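Local atomic coordinates of vibralactone Cyclase (Boreostereum vibrans, PDB entry 6KD0), a protein that probably catalyses the cyclization that forms the fused bicyclic beta-lactone of vibralactone, using an alpha/beta hydrolase fold. Residues 313-316 against 317-320. Sequence-based numbering, arbitrary orientation.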
loop_
_atom_site.group_PDB
_atom_site.type_symbol
_atom_site.label_atom_id
_atom_site.label_comp_id
_atom_site.label_asym_id
_atom_site.label_seq_id
_atom_site.Cartn_x
_atom_site.Cartn_y
_atom_site.Cartn_z
ATOM N N PHE A 313 12.143 -2.741 -0.171
ATOM C CA PHE A 313 13.529 -2.281 -0.210
ATOM C C PHE A 313 13.613 -0.772 -0.386
ATOM O O PHE A 313 14.595 -0.161 0.043
ATOM C CB PHE A 313 14.292 -2.971 -1.334
ATOM C CG PHE A 313 14.132 -2.284 -2.660
ATOM C CD1 PHE A 313 12.998 -2.498 -3.430
ATOM C CD2 PHE A 313 15.100 -1.404 -3.120
ATOM C CE1 PHE A 313 12.842 -1.849 -4.653
ATOM C CE2 PHE A 313 14.944 -0.753 -4.330
ATOM C CZ PHE A 313 13.815 -0.976 -5.094
ATOM N N HIS A 314 12.604 -0.149 -1.021
ATOM C CA HIS A 314 12.664 1.292 -1.233
ATOM C C HIS A 314 12.375 2.091 0.029
ATOM O O HIS A 314 12.725 3.269 0.082
ATOM C CB HIS A 314 11.732 1.713 -2.383
ATOM C CG HIS A 314 10.304 1.946 -1.994
ATOM N ND1 HIS A 314 9.453 0.926 -1.625
ATOM C CD2 HIS A 314 9.561 3.077 -1.980
ATOM C CE1 HIS A 314 8.257 1.425 -1.373
ATOM N NE2 HIS A 314 8.296 2.728 -1.579
ATOM N N MET A 315 11.764 1.486 1.048
ATOM C CA MET A 315 11.534 2.167 2.319
ATOM C C MET A 315 12.728 2.058 3.243
ATOM O O MET A 315 12.948 2.937 4.085
ATOM C CB MET A 315 10.317 1.580 3.038
ATOM C CG MET A 315 9.010 1.721 2.274
ATOM S SD MET A 315 8.510 3.431 2.007
ATOM C CE MET A 315 8.088 3.907 3.685
ATOM N N LEU A 316 13.498 0.997 3.101
ATOM C CA LEU A 316 14.669 0.803 3.935
ATOM C C LEU A 316 15.954 1.288 3.283
ATOM O O LEU A 316 16.931 1.535 3.996
ATOM C CB LEU A 316 14.804 -0.674 4.302
ATOM C CG LEU A 316 14.010 -1.055 5.555
ATOM C CD1 LEU A 316 12.484 -1.153 5.279
ATOM C CD2 LEU A 316 14.542 -2.326 6.151
ATOM N N PHE A 317 15.980 1.442 1.959
ATOM C CA PHE A 317 17.205 1.816 1.258
ATOM C C PHE A 317 16.919 2.906 0.236
ATOM O O PHE A 317 17.365 2.837 -0.904
ATOM C CB PHE A 317 17.822 0.591 0.590
ATOM C CG PHE A 317 18.076 -0.546 1.537
ATOM C CD1 PHE A 317 19.178 -0.531 2.367
ATOM C CD2 PHE A 317 17.197 -1.618 1.617
ATOM C CE1 PHE A 317 19.420 -1.569 3.258
ATOM C CE2 PHE A 317 17.430 -2.669 2.505
ATOM C CZ PHE A 317 18.542 -2.642 3.330
ATOM N N ARG A 318 16.169 3.939 0.632
ATOM C CA ARG A 318 15.735 4.948 -0.332
ATOM C C ARG A 318 16.907 5.639 -1.025
ATOM O O ARG A 318 16.743 6.148 -2.139
ATOM C CB ARG A 318 14.840 5.992 0.349
ATOM C CG ARG A 318 14.189 6.994 -0.630
ATOM C CD ARG A 318 13.260 6.268 -1.617
ATOM N NE ARG A 318 12.084 5.799 -0.879
ATOM C CZ ARG A 318 10.993 6.533 -0.675
ATOM N NH1 ARG A 318 10.902 7.755 -1.199
ATOM N NH2 ARG A 318 9.986 6.051 0.053
ATOM N N SER A 319 18.095 5.641 -0.420
ATOM C CA SER A 319 19.216 6.333 -1.048
ATOM C C SER A 319 19.735 5.583 -2.271
ATOM O O SER A 319 20.469 6.168 -3.074
ATOM C CB SER A 319 20.336 6.559 -0.032
ATOM O OG SER A 319 20.873 5.325 0.409
ATOM N N MET A 320 19.361 4.315 -2.443
ATOM C CA MET A 320 19.663 3.611 -3.682
ATOM C C MET A 320 19.021 4.340 -4.849
ATOM O O MET A 320 17.887 4.819 -4.746
ATOM C CB MET A 320 19.138 2.173 -3.643
ATOM C CG MET A 320 19.937 1.183 -2.826
ATOM S SD MET A 320 19.127 -0.429 -2.843
ATOM C CE MET A 320 19.512 -1.019 -4.489
#
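Arg318 folds back on the short helix 313-316 and donates its NE-H to the carbonyl oxygen of His314. The bond is nearly straight, with Arg318 NE 2.8 Å from His314 O. The oxygen lies in the guanidinium plane, but NE sits above the carbonyl plane. Bends at chi2 and chi3 (62° and 70°) turn the arginine chain back for this bond. The guanidinium then runs beside the His314 ring, their planes 18° apart, with Arg318 NH2 3.6 Å from His314 CD2. Met315 SD lies at the guanidinium edge, also 3.6 Å from Arg318 NH2.

Phe317 is the first residue to leave the helix. Phe317 N still bonds to Phe313 O at 2.9 Å. One face of its ring receives Leu316 CB in a CH-pi contact, 4.1 Å from the ring centroid. A type I beta turn from Phe317 to Met320 follows. It brings Met320 SD to the edge of the Phe313 ring, 4.2 Å from Phe313 CD2, as a Met-aromatic contact.

Farther out, Asp117 forms a salt bridge with Arg318 NH2, and Phe25 meets the Phe317 ring edge-to-face. Replacing this arginine by an alanine is likely to leave His314 O without this donor and Asp117 without its cationic mate. The buried arginine thus joins a carbonyl of the short helix to a carboxylate; that helix begins two residues after His311, a probable member of a Ser-His-Asp triad.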